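Local atomic coordinates of cerato-platanin 1 (Moniliophthora perniciosa, PDB entry 3SUJ), a protein that is of unknown molecular function but belongs to the secreted cerato-platanin family, has a double-psi beta-barrel fold and binds zinc ions. Residues V3-D8 and V111-R116; E9-P14 and G89-K94; S20-D25 and S50-Y55; Y79-D84 and V118-C123. All coordinates share one frame; numbering follows the deposited sequence.

How the contacts relate
The first strand, 3-7, pairs with 111-116 near the far end of the chain, so contact 1 closes nearly all of it. Just past that strand, 9-14 packs against 89-94 in contact 2, a smaller loop within the first; strands 3-7 and 90-92 are neighbours in the sheet, joined by Lys4 O to Phe90 N. Contact 3, between 20-25 and 50-55, lies within both and meets contact 2 where Gly89 O faces Ser50 N. Contact 4 opens at 79-84, after contact 3 has closed, and ends at 118-123, crossing contacts 1 and 2. Asp84 ties them further, its carboxylate taking Tyr11 OH from contact 2 and Thr22 N from contact 3.

Contact 1. Residues V3-D8 and V111-R116; sequences VKLSYD and VNVDVR
Strand 3-7 and the 111-116 part of strand 111-118 pair antiparallel, setting Val3 opposite Val113, Leu5 opposite Val111 and, as the non-hydrogen-bonded pair between them, Lys4 opposite Asn112. Val3 and Val113 form a hydrogen-bonded pair, with Val3 N to Val113 O at 2.9 Å and Val113 N to Val3 O at 2.8 Å. Leu5 and Val111 form the next, Leu5 N to Val111 O at 2.8 Å and Val111 N to Leu5 O at 2.9 Å. The segment axes run 120° apart, well short of fully antiparallel, consistent with the strongly bent strands of a double-psi beta-barrel, whose first and last strands are joined here. Val113 touches both neighbours on the buried face: its CG2 meets Val3 CG2 at 3.7 Å, and its CG1, turned anti to its own carbonyl carbon (chi1 -65°), rests 4.0 Å from Leu5 CB. Phe90 and Leu100 add to the packing round Leu5. Trimmed to an alanine, Val113 would probably lose its hold on Val3 CG2 and open a gap beside Leu5. On the other face Lys4 and Asn112 lie alongside, with Lys4 CG 3.9 Å from Asn112 OD1. The lysine chain then runs out close to Glu88, a zinc-binding residue.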
loop_
_atom_site.group_PDB
_atom_site.type_symbol
_atom_site.label_atom_id
_atom_site.label_comp_id
_atom_site.label_asym_id
_atom_site.label_seq_id
_atom_site.Cartn_x
_atom_site.Cartn_y
_atom_site.Cartn_z
ATOM N N VAL A 3 1.583 12.580 -5.298
ATOM C CA VAL A 3 1.397 12.429 -3.859
ATOM C C VAL A 3 2.602 11.745 -3.313
ATOM O O VAL A 3 3.441 11.210 -4.020
ATOM C CB VAL A 3 0.182 11.542 -3.507
ATOM C CG1 VAL A 3 -1.148 12.267 -3.904
ATOM C CG2 VAL A 3 0.418 10.115 -4.141
ATOM N N LYS A 4 2.725 11.842 -2.015
ATOM C CA LYS A 4 3.854 11.238 -1.322
ATOM C C LYS A 4 3.715 9.769 -1.101
ATOM O O LYS A 4 2.614 9.280 -0.761
ATOM C CB LYS A 4 4.005 11.898 0.048
ATOM C CG LYS A 4 4.447 13.343 -0.044
ATOM C CD LYS A 4 4.623 13.894 1.402
ATOM C CE LYS A 4 4.562 15.373 1.311
ATOM N NZ LYS A 4 5.722 16.118 1.873
ATOM N N LEU A 5 4.803 9.056 -1.230
ATOM C CA LEU A 5 4.909 7.651 -0.879
ATOM C C LEU A 5 6.079 7.472 0.111
ATOM O O LEU A 5 7.214 7.819 -0.216
ATOM C CB LEU A 5 5.129 6.780 -2.125
ATOM C CG LEU A 5 5.397 5.318 -1.762
ATOM C CD1 LEU A 5 4.235 4.613 -1.171
ATOM C CD2 LEU A 5 5.872 4.569 -2.968
ATOM N N SER A 6 5.761 6.842 1.219
ATOM C CA SER A 6 6.743 6.482 2.271
ATOM C C SER A 6 6.683 5.011 2.464
ATOM O O SER A 6 5.879 4.324 1.787
ATOM C CB SER A 6 6.371 7.170 3.561
ATOM O OG SER A 6 6.452 8.604 3.310
ATOM N N TYR A 7 7.489 4.461 3.372
ATOM C CA TYR A 7 7.399 3.025 3.638
ATOM C C TYR A 7 7.346 2.766 5.135
ATOM O O TYR A 7 7.742 3.641 5.942
ATOM C CB TYR A 7 8.498 2.242 2.992
ATOM C CG TYR A 7 9.839 2.300 3.609
ATOM C CD1 TYR A 7 10.711 3.285 3.245
ATOM C CD2 TYR A 7 10.235 1.324 4.530
ATOM C CE1 TYR A 7 11.960 3.357 3.833
ATOM C CE2 TYR A 7 11.478 1.340 5.109
ATOM C CZ TYR A 7 12.338 2.345 4.771
ATOM O OH TYR A 7 13.670 2.439 5.286
ATOM N N ASP A 8 6.917 1.585 5.498
ATOM C CA ASP A 8 6.963 1.169 6.916
ATOM C C ASP A 8 7.110 -0.319 6.874
ATOM O O ASP A 8 6.295 -1.026 6.298
ATOM C CB ASP A 8 5.682 1.537 7.659
ATOM C CG ASP A 8 5.849 1.455 9.139
ATOM O OD1 ASP A 8 6.179 0.391 9.646
ATOM O OD2 ASP A 8 5.779 2.553 9.825
ATOM N N VAL A 111 9.063 9.617 -1.524
ATOM C CA VAL A 111 9.190 10.049 -2.944
ATOM C C VAL A 111 7.844 10.541 -3.373
ATOM O O VAL A 111 6.828 10.237 -2.776
ATOM C CB VAL A 111 9.623 8.962 -3.849
ATOM C CG1 VAL A 111 11.045 8.489 -3.552
ATOM C CG2 VAL A 111 8.687 7.814 -3.893
ATOM N N ASN A 112 7.822 11.321 -4.404
ATOM C CA ASN A 112 6.539 11.682 -5.084
ATOM C C ASN A 112 6.218 10.701 -6.162
ATOM O O ASN A 112 7.118 10.275 -6.873
ATOM C CB ASN A 112 6.649 13.109 -5.659
ATOM C CG ASN A 112 6.821 14.143 -4.560
ATOM O OD1 ASN A 112 6.287 14.030 -3.449
ATOM N ND2 ASN A 112 7.584 15.161 -4.865
ATOM N N VAL A 113 4.971 10.291 -6.191
ATOM C CA VAL A 113 4.457 9.355 -7.208
ATOM C C VAL A 113 3.190 9.889 -7.839
ATOM O O VAL A 113 2.460 10.666 -7.240
ATOM C CB VAL A 113 4.170 7.963 -6.581
ATOM C CG1 VAL A 113 5.456 7.287 -6.086
ATOM C CG2 VAL A 113 3.149 8.061 -5.485
ATOM N N ASP A 114 2.921 9.386 -9.037
ATOM C CA ASP A 114 1.520 9.553 -9.575
ATOM C C ASP A 114 0.666 8.427 -9.109
ATOM O O ASP A 114 1.134 7.314 -9.033
ATOM C CB ASP A 114 1.586 9.543 -11.131
ATOM C CG ASP A 114 1.923 10.863 -11.627
ATOM O OD1 ASP A 114 1.012 11.718 -11.608
ATOM O OD2 ASP A 114 3.084 11.083 -11.953
ATOM N N VAL A 115 -0.590 8.645 -8.788
ATOM C CA VAL A 115 -1.489 7.644 -8.262
ATOM C C VAL A 115 -2.737 7.580 -9.120
ATOM O O VAL A 115 -3.327 8.675 -9.427
ATOM C CB VAL A 115 -1.820 7.947 -6.810
ATOM C CG1 VAL A 115 -2.331 9.338 -6.586
ATOM C CG2 VAL A 115 -2.827 6.925 -6.249
ATOM N N ARG A 116 -3.216 6.373 -9.370
ATOM C CA ARG A 116 -4.522 6.183 -9.951
ATOM C C ARG A 116 -5.128 5.006 -9.240
ATOM O O ARG A 116 -4.429 3.973 -9.079
ATOM C CB ARG A 116 -4.234 5.811 -11.405
ATOM C CG ARG A 116 -5.248 5.818 -12.476
ATOM C CD ARG A 116 -4.249 6.334 -13.536
ATOM N NE ARG A 116 -4.691 7.489 -14.234
ATOM C CZ ARG A 116 -4.992 7.405 -15.508
ATOM N NH1 ARG A 116 -4.868 6.232 -16.132
ATOM N NH2 ARG A 116 -5.509 8.426 -16.062
#

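Contact 2. Residues E9-P14 and G89-K94; sequences EAYDNP and GFTASK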
loop_
_atom_site.group_PDB
_atom_site.type_symbol
_atom_site.label_atom_id
_atom_site.label_comp_id
_atom_site.label_asym_id
_atom_site.label_seq_id
_atom_site.Cartn_x
_atom_site.Cartn_y
_atom_site.Cartn_z
ATOM N N GLU A 9 8.169 -0.843 7.524
ATOM C CA GLU A 9 8.440 -2.295 7.585
ATOM C C GLU A 9 7.442 -3.074 8.332
ATOM O O GLU A 9 7.433 -4.291 8.179
ATOM C CB GLU A 9 9.870 -2.538 8.115
ATOM C CG GLU A 9 10.870 -2.034 7.137
ATOM C CD GLU A 9 12.325 -2.455 7.450
ATOM O OE1 GLU A 9 12.644 -3.562 7.109
ATOM O OE2 GLU A 9 13.113 -1.617 7.879
ATOM N N ALA A 10 6.521 -2.440 9.038
ATOM C CA ALA A 10 5.415 -3.187 9.582
ATOM C C ALA A 10 4.680 -3.951 8.496
ATOM O O ALA A 10 4.173 -5.017 8.713
ATOM C CB ALA A 10 4.463 -2.324 10.343
ATOM N N TYR A 11 4.594 -3.366 7.282
ATOM C CA TYR A 11 3.794 -3.998 6.190
ATOM C C TYR A 11 4.551 -5.144 5.562
ATOM O O TYR A 11 3.977 -5.880 4.768
ATOM C CB TYR A 11 3.350 -2.937 5.179
ATOM C CG TYR A 11 2.489 -1.802 5.762
ATOM C CD1 TYR A 11 1.232 -2.102 6.404
ATOM C CD2 TYR A 11 2.851 -0.507 5.628
ATOM C CE1 TYR A 11 0.437 -1.163 6.909
ATOM C CE2 TYR A 11 2.048 0.438 6.095
ATOM C CZ TYR A 11 0.843 0.101 6.777
ATOM O OH TYR A 11 0.111 1.214 7.210
ATOM N N ASP A 12 5.820 -5.353 5.904
ATOM C CA ASP A 12 6.565 -6.480 5.392
ATOM C C ASP A 12 6.387 -7.790 6.160
ATOM O O ASP A 12 6.901 -8.833 5.709
ATOM C CB ASP A 12 8.034 -6.105 5.392
ATOM C CG ASP A 12 8.308 -4.996 4.400
ATOM O OD1 ASP A 12 8.712 -5.248 3.244
ATOM O OD2 ASP A 12 8.180 -3.834 4.746
ATOM N N ASN A 13 5.717 -7.741 7.295
ATOM C CA ASN A 13 5.506 -8.947 8.131
ATOM C C ASN A 13 4.225 -9.653 7.673
ATOM O O ASN A 13 3.150 -9.199 7.961
ATOM C CB ASN A 13 5.368 -8.530 9.589
ATOM C CG ASN A 13 5.370 -9.729 10.503
ATOM O OD1 ASN A 13 5.151 -10.869 10.040
ATOM N ND2 ASN A 13 5.545 -9.497 11.797
ATOM N N PRO A 14 4.350 -10.837 7.028
ATOM C CA PRO A 14 3.171 -11.495 6.525
ATOM C C PRO A 14 2.302 -12.024 7.645
ATOM O O PRO A 14 1.118 -12.326 7.404
ATOM C CB PRO A 14 3.686 -12.655 5.672
ATOM C CG PRO A 14 5.040 -12.980 6.330
ATOM C CD PRO A 14 5.614 -11.597 6.771
ATOM N N GLY A 89 -0.989 10.925 1.829
ATOM C CA GLY A 89 -0.379 10.138 0.808
ATOM C C GLY A 89 -0.405 8.672 1.182
ATOM O O GLY A 89 -1.385 8.175 1.796
ATOM N N PHE A 90 0.605 7.942 0.764
ATOM C CA PHE A 90 0.615 6.494 0.869
ATOM C C PHE A 90 1.846 6.053 1.651
ATOM O O PHE A 90 2.911 6.709 1.593
ATOM C CB PHE A 90 0.734 5.890 -0.542
ATOM C CG PHE A 90 -0.549 6.032 -1.341
ATOM C CD1 PHE A 90 -0.890 7.243 -1.936
ATOM C CD2 PHE A 90 -1.453 5.004 -1.364
ATOM C CE1 PHE A 90 -2.176 7.426 -2.554
ATOM C CE2 PHE A 90 -2.656 5.195 -2.033
ATOM C CZ PHE A 90 -2.985 6.373 -2.567
ATOM N N THR A 91 1.716 4.898 2.306
ATOM C CA THR A 91 2.853 4.285 3.034
ATOM C C THR A 91 2.823 2.819 2.664
ATOM O O THR A 91 1.916 2.094 3.155
ATOM C CB THR A 91 2.728 4.471 4.522
ATOM O OG1 THR A 91 2.663 5.838 4.845
ATOM C CG2 THR A 91 3.953 3.855 5.195
ATOM N N ALA A 92 3.807 2.310 1.927
ATOM C CA ALA A 92 3.834 0.902 1.504
ATOM C C ALA A 92 4.832 0.123 2.302
ATOM O O ALA A 92 5.563 0.661 3.136
ATOM C CB ALA A 92 4.139 0.820 0.029
ATOM N N SER A 93 4.860 -1.188 2.097
ATOM C CA SER A 93 5.948 -2.006 2.584
ATOM C C SER A 93 7.259 -1.479 2.095
ATOM O O SER A 93 7.353 -0.885 0.997
ATOM C CB SER A 93 5.790 -3.511 2.267
ATOM O OG SER A 93 6.043 -3.922 0.790
ATOM N N LYS A 94 8.384 -1.823 2.805
ATOM C CA LYS A 94 9.707 -1.541 2.267
ATOM C C LYS A 94 9.933 -2.325 0.966
ATOM O O LYS A 94 10.513 -1.736 0.065
ATOM C CB LYS A 94 10.803 -1.858 3.305
ATOM C CG LYS A 94 12.143 -1.374 2.851
ATOM C CD LYS A 94 13.178 -1.716 3.929
ATOM C CE LYS A 94 14.521 -1.288 3.413
ATOM N NZ LYS A 94 15.112 -2.269 2.454
#
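This is a polar contact backed by side-chain packing, where the 3-10 turn 9-12 that follows the first strand meets the end of strand 90-92 and the start of helix 94-101. Asp12 makes the cross-link: its OD2 accepts from Lys94 N at 2.8 Å with an N-H...O angle of 150°, using the syn lone pair, on the side of the other oxygen. The same OD2 lies 3.5 Å from Ser93 CB, while OD1 is engaged by the side-chain amide of Gln95, which fixes the rotation of the carboxylate. An asparagine in place of Asp12 would probably lose the negative charge beside the helix start and, if its amide nitrogen faced Lys94, leave that backbone N-H without its acceptor.

Next to it Tyr11 directs CB onto Ser93, 3.8 Å from Ser93 CA. Its ring reaches along the strand, with CE2 3.4 Å from Thr91 O and 4.0 Å from Thr91 CG2, and its hydroxyl bonds to Asp84. On the outer side Glu9 and Lys94 run alongside each other in the same direction, Glu9 CD 3.7 Å from Lys94 CD. Their charged ends stay apart, with OE1 of Glu9 5.4 Å from NZ of Lys94, and the ammonium forms its salt bridge with Asp98. Ser93 OG bonds to Ala96 N as well as to Pro44 O. This makes Ser93 a classic serine N-cap of helix 94-101, and Asp12 adds a carboxylate from the 3-10 turn to the same helix start, where its charge would probably be favoured by the helix dipole.

Contact 3. Residues S20-D25 and S50-Y55; sequences SVTCSD and SDIAGY. With ZN (zinc ion), chain E.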
loop_
_atom_site.group_PDB
_atom_site.type_symbol
_atom_site.label_atom_id
_atom_site.label_comp_id
_atom_site.label_asym_id
_atom_site.label_seq_id
_atom_site.Cartn_x
_atom_site.Cartn_y
_atom_site.Cartn_z
ATOM N N SER A 20 -4.978 -5.594 13.012
ATOM C CA SER A 20 -4.006 -4.562 13.427
ATOM C C SER A 20 -4.018 -3.258 12.635
ATOM O O SER A 20 -3.286 -2.339 12.966
ATOM C CB SER A 20 -2.583 -5.112 13.407
ATOM O OG SER A 20 -2.042 -5.253 12.102
ATOM N N VAL A 21 -4.852 -3.219 11.580
ATOM C CA VAL A 21 -4.895 -2.036 10.691
ATOM C C VAL A 21 -6.303 -1.501 10.674
ATOM O O VAL A 21 -7.274 -2.100 11.146
ATOM C CB VAL A 21 -4.367 -2.455 9.286
ATOM C CG1 VAL A 21 -2.901 -2.855 9.342
ATOM C CG2 VAL A 21 -5.253 -3.566 8.707
ATOM N N THR A 22 -6.445 -0.362 10.027
ATOM C CA THR A 22 -7.733 0.344 10.046
ATOM C C THR A 22 -8.812 -0.518 9.403
ATOM O O THR A 22 -9.980 -0.566 9.860
ATOM C CB THR A 22 -7.591 1.664 9.235
ATOM O OG1 THR A 22 -6.513 2.409 9.719
ATOM C CG2 THR A 22 -8.915 2.441 9.292
ATOM N N CYS A 23 -8.481 -1.215 8.327
ATOM C CA CYS A 23 -9.447 -2.003 7.556
ATOM C C CYS A 23 -9.616 -3.395 8.098
ATOM O O CYS A 23 -9.487 -4.401 7.380
ATOM C CB CYS A 23 -9.040 -2.053 6.051
ATOM S SG CYS A 23 -8.909 -0.404 5.318
ATOM N N SER A 24 -9.952 -3.427 9.374
ATOM C CA SER A 24 -10.062 -4.707 10.125
ATOM C C SER A 24 -11.320 -5.486 9.815
ATOM O O SER A 24 -11.339 -6.388 9.014
ATOM C CB SER A 24 -9.824 -4.437 11.596
ATOM O OG SER A 24 -10.763 -3.466 11.975
ATOM N N ASP A 25 -12.386 -5.228 10.504
ATOM C CA ASP A 25 -13.618 -5.971 10.158
ATOM C C ASP A 25 -14.680 -4.925 9.780
ATOM O O ASP A 25 -14.396 -3.784 9.390
ATOM C CB ASP A 25 -14.026 -6.876 11.327
ATOM C CG ASP A 25 -14.134 -6.128 12.655
ATOM O OD1 ASP A 25 -14.209 -4.869 12.640
ATOM O OD2 ASP A 25 -14.107 -6.730 13.766
ATOM N N SER A 50 -4.096 7.839 2.788
ATOM C CA SER A 50 -4.980 8.846 3.369
ATOM C C SER A 50 -6.361 8.755 2.817
ATOM O O SER A 50 -7.272 9.376 3.415
ATOM C CB SER A 50 -4.350 10.216 3.249
ATOM O OG SER A 50 -4.128 10.560 1.891
ATOM N N ASP A 51 -6.624 7.989 1.782
ATOM C CA ASP A 51 -7.985 7.754 1.280
ATOM C C ASP A 51 -8.739 6.840 2.203
ATOM O O ASP A 51 -9.931 6.701 2.060
ATOM C CB ASP A 51 -7.966 7.133 -0.115
ATOM C CG ASP A 51 -7.706 8.146 -1.197
ATOM O OD1 ASP A 51 -7.591 9.340 -0.945
ATOM O OD2 ASP A 51 -7.533 7.656 -2.322
ATOM N N ILE A 52 -8.058 6.169 3.145
ATOM C CA ILE A 52 -8.748 5.379 4.179
ATOM C C ILE A 52 -9.023 6.342 5.318
ATOM O O ILE A 52 -8.116 6.645 6.102
ATOM C CB ILE A 52 -7.906 4.231 4.635
ATOM C CG1 ILE A 52 -7.445 3.359 3.467
ATOM C CG2 ILE A 52 -8.602 3.392 5.771
ATOM C CD1 ILE A 52 -8.554 2.783 2.885
ATOM N N ALA A 53 -10.230 6.879 5.388
ATOM C CA ALA A 53 -10.524 7.973 6.341
ATOM C C ALA A 53 -10.547 7.455 7.788
ATOM O O ALA A 53 -10.191 8.210 8.711
ATOM C CB ALA A 53 -11.893 8.609 6.013
ATOM N N GLY A 54 -10.844 6.172 7.955
ATOM C CA GLY A 54 -10.945 5.587 9.297
ATOM C C GLY A 54 -11.613 4.277 9.122
ATOM O O GLY A 54 -11.786 3.760 7.984
ATOM N N TYR A 55 -12.037 3.678 10.231
ATOM C CA TYR A 55 -12.697 2.395 10.224
ATOM C C TYR A 55 -13.816 2.370 9.218
ATOM O O TYR A 55 -14.606 3.287 9.049
ATOM C CB TYR A 55 -13.240 2.125 11.644
ATOM C CG TYR A 55 -13.900 0.727 11.805
ATOM C CD1 TYR A 55 -13.175 -0.437 11.888
ATOM C CD2 TYR A 55 -15.235 0.664 11.839
ATOM C CE1 TYR A 55 -13.864 -1.657 12.050
ATOM C CE2 TYR A 55 -15.967 -0.508 11.916
ATOM C CZ TYR A 55 -15.264 -1.634 12.030
ATOM O OH TYR A 55 -15.928 -2.856 12.197
HETATM ZN ZN ZN E . -6.952 9.146 -3.590
HETATM O O HOH W 1 -8.279 10.856 -3.379
#
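Thr22 and Cys23 press against Ile52 and Gly54 where two irregular loops of the double-psi beta-barrel protein meet, one leading toward strand 47-49 and the other leaving it. The tight part is mostly methyl packing. Thr22 CG2 stands anti to its own backbone N, which sends the methyl onto the backbone of the other loop, 3.3 Å from Gly54 C, and it also touches Ile52 CG2 at 3.7 Å. Thr22 OG1 turns elsewhere, to Arg85 N. Cys23 is the centre of an inverse gamma turn closed by a weak bond from Ser24 N to Thr22 O, and its SG, in a disulfide with Cys60, lies 3.8 Å from Ile52 CG2.

The other side is looser, and Tyr55 there is exposed. Its ring edge faces Ser24 OG, 3.6 Å from Tyr55 CE1, and one polar link holds the end: Tyr55 OH donates to Asp25 OD1 at 2.7 Å, coming from above the carboxylate, 37° out of its plane, with ring and carboxylate planes 88° apart. Just before Ile52 the same loop reaches a zinc site, completed from elsewhere in the structure, in which Asp51 OD2 binds zinc at 2.0 Å and a zinc-bound water donates to Asp51 OD1 at 2.9 Å.

Contact 4. Residues Y79-D84 and V118-C123; sequences YMVAID and VDFSRC. With ZN (zinc ion), chain D.
Tyr79 swings CG anti to its carbonyl carbon (chi1 -60°), laying its ring beside Arg122, whose chain folds at chi2 and chi3 (both -70°) to bring the guanidinium round to it. Tyr79 CE1 lies over one face of that guanidinium, 3.5 Å from Arg122 NH2, with the two planes 44° apart. NH2 also gives a weak hydrogen bond to Tyr79 OH at 3.2 Å; the hydroxyl has a further partner in Gln65 NE2. At the ring edge Val118 CG2 approaches Tyr79 CD1 at 4.1 Å.

The pairing docks the chain's C-terminal turn, just past the last strand of the double-psi beta-barrel, onto strand 76-83. A disulfide from Cys123 to Cys63 secures the turn covalently. Cys123 SG rests 3.5 Å from Tyr79 C, while Cys123 CB meets Val81 CG2 at 3.7 Å. The same Val81 CG2 touches Phe120 CE1 at 3.8 Å, so this one methyl meets both the Cys123 side chain and the phenyl ring. Asp119 opens the turn as an Asx turn: its OD2 accepts from Ser121 N and Ser121 OG, which arrive from opposite faces of the carboxylate plane, and its OD1 binds zinc at 2.0 Å.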
loop_
_atom_site.group_PDB
_atom_site.type_symbol
_atom_site.label_atom_id
_atom_site.label_comp_id
_atom_site.label_asym_id
_atom_site.label_seq_id
_atom_site.Cartn_x
_atom_site.Cartn_y
_atom_site.Cartn_z
ATOM N N TYR A 79 1.499 -1.794 -7.584
ATOM C CA TYR A 79 0.019 -1.898 -7.417
ATOM C C TYR A 79 -0.182 -2.260 -5.977
ATOM O O TYR A 79 0.235 -3.343 -5.546
ATOM C CB TYR A 79 -0.552 -2.950 -8.385
ATOM C CG TYR A 79 -0.230 -2.551 -9.832
ATOM C CD1 TYR A 79 -1.074 -1.723 -10.563
ATOM C CD2 TYR A 79 0.990 -2.893 -10.391
ATOM C CE1 TYR A 79 -0.746 -1.285 -11.831
ATOM C CE2 TYR A 79 1.380 -2.441 -11.680
ATOM C CZ TYR A 79 0.462 -1.679 -12.373
ATOM O OH TYR A 79 0.858 -1.165 -13.631
ATOM N N MET A 80 -0.694 -1.350 -5.206
ATOM C CA MET A 80 -0.754 -1.526 -3.739
ATOM C C MET A 80 -2.179 -1.672 -3.264
ATOM O O MET A 80 -2.993 -0.842 -3.591
ATOM C CB MET A 80 -0.102 -0.266 -3.078
ATOM C CG MET A 80 0.181 -0.458 -1.575
ATOM S SD MET A 80 0.396 1.030 -0.592
ATOM C CE MET A 80 -1.325 1.334 -0.335
ATOM N N VAL A 81 -2.414 -2.667 -2.387
ATOM C CA VAL A 81 -3.679 -2.782 -1.729
ATOM C C VAL A 81 -3.689 -1.889 -0.491
ATOM O O VAL A 81 -2.797 -2.087 0.388
ATOM C CB VAL A 81 -4.000 -4.259 -1.355
ATOM C CG1 VAL A 81 -5.361 -4.332 -0.633
ATOM C CG2 VAL A 81 -3.955 -5.147 -2.638
ATOM N N ALA A 82 -4.651 -1.015 -0.343
ATOM C CA ALA A 82 -4.738 -0.155 0.801
ATOM C C ALA A 82 -5.578 -0.785 1.898
ATOM O O ALA A 82 -6.708 -1.226 1.714
ATOM C CB ALA A 82 -5.412 1.125 0.405
ATOM N N ILE A 83 -4.933 -0.907 3.079
ATOM C CA ILE A 83 -5.552 -1.640 4.199
ATOM C C ILE A 83 -5.528 -0.826 5.494
ATOM O O ILE A 83 -6.057 -1.338 6.536
ATOM C CB ILE A 83 -4.814 -3.009 4.444
ATOM C CG1 ILE A 83 -3.387 -2.776 5.042
ATOM C CG2 ILE A 83 -4.666 -3.813 3.141
ATOM C CD1 ILE A 83 -2.655 -4.134 5.375
ATOM N N ASP A 84 -4.919 0.329 5.478
ATOM C CA ASP A 84 -4.637 1.074 6.728
ATOM C C ASP A 84 -4.710 2.558 6.444
ATOM O O ASP A 84 -4.432 2.978 5.272
ATOM C CB ASP A 84 -3.208 0.637 7.229
ATOM C CG ASP A 84 -2.949 0.894 8.658
ATOM O OD1 ASP A 84 -3.875 0.988 9.498
ATOM O OD2 ASP A 84 -1.744 0.902 8.973
ATOM N N VAL A 118 -7.033 1.693 -9.630
ATOM C CA VAL A 118 -7.209 0.780 -10.769
ATOM C C VAL A 118 -7.990 -0.447 -10.305
ATOM O O VAL A 118 -8.271 -0.657 -9.142
ATOM C CB VAL A 118 -5.835 0.372 -11.376
ATOM C CG1 VAL A 118 -5.080 1.582 -11.909
ATOM C CG2 VAL A 118 -4.932 -0.372 -10.319
ATOM N N ASP A 119 -8.406 -1.257 -11.263
ATOM C CA ASP A 119 -9.135 -2.472 -10.940
ATOM C C ASP A 119 -8.328 -3.322 -10.021
ATOM O O ASP A 119 -7.143 -3.487 -10.198
ATOM C CB ASP A 119 -9.314 -3.244 -12.243
ATOM C CG ASP A 119 -10.291 -4.398 -12.116
ATOM O OD1 ASP A 119 -11.466 -4.106 -12.258
ATOM O OD2 ASP A 119 -9.881 -5.518 -11.776
ATOM N N PHE A 120 -9.007 -4.024 -9.110
ATOM C CA PHE A 120 -8.358 -4.827 -8.117
ATOM C C PHE A 120 -7.562 -5.951 -8.755
ATOM O O PHE A 120 -6.570 -6.427 -8.186
ATOM C CB PHE A 120 -9.371 -5.363 -7.143
ATOM C CG PHE A 120 -8.703 -6.021 -5.964
ATOM C CD1 PHE A 120 -8.196 -5.225 -4.906
ATOM C CD2 PHE A 120 -8.390 -7.377 -5.979
ATOM C CE1 PHE A 120 -7.504 -5.785 -3.875
ATOM C CE2 PHE A 120 -7.640 -7.951 -4.903
ATOM C CZ PHE A 120 -7.217 -7.122 -3.833
ATOM N N SER A 121 -8.006 -6.421 -9.951
ATOM C CA SER A 121 -7.262 -7.415 -10.637
ATOM C C SER A 121 -5.757 -7.040 -10.844
ATOM O O SER A 121 -4.902 -7.942 -10.947
ATOM C CB SER A 121 -7.808 -7.724 -12.048
ATOM O OG SER A 121 -7.843 -6.553 -12.827
ATOM N N ARG A 122 -5.466 -5.723 -10.914
ATOM C CA ARG A 122 -4.088 -5.280 -11.178
ATOM C C ARG A 122 -3.190 -5.568 -9.957
ATOM O O ARG A 122 -1.967 -5.744 -10.066
ATOM C CB ARG A 122 -4.084 -3.772 -11.505
ATOM C CG ARG A 122 -4.927 -3.237 -12.726
ATOM C CD ARG A 122 -4.352 -3.670 -14.026
ATOM N NE ARG A 122 -3.085 -2.998 -14.310
ATOM C CZ ARG A 122 -3.061 -1.801 -14.901
ATOM N NH1 ARG A 122 -4.138 -1.092 -15.118
ATOM N NH2 ARG A 122 -1.899 -1.274 -15.169
ATOM N N CYS A 123 -3.791 -5.715 -8.775
ATOM C CA CYS A 123 -3.024 -6.014 -7.556
ATOM C C CYS A 123 -2.879 -7.543 -7.397
ATOM O O CYS A 123 -2.144 -8.010 -6.580
ATOM C CB CYS A 123 -3.756 -5.414 -6.314
ATOM S SG CYS A 123 -3.429 -3.684 -5.998
HETATM ZN ZN ZN D . -12.631 -5.683 -12.488
HETATM O O HOH W 2 0.363 -5.975 -6.501
#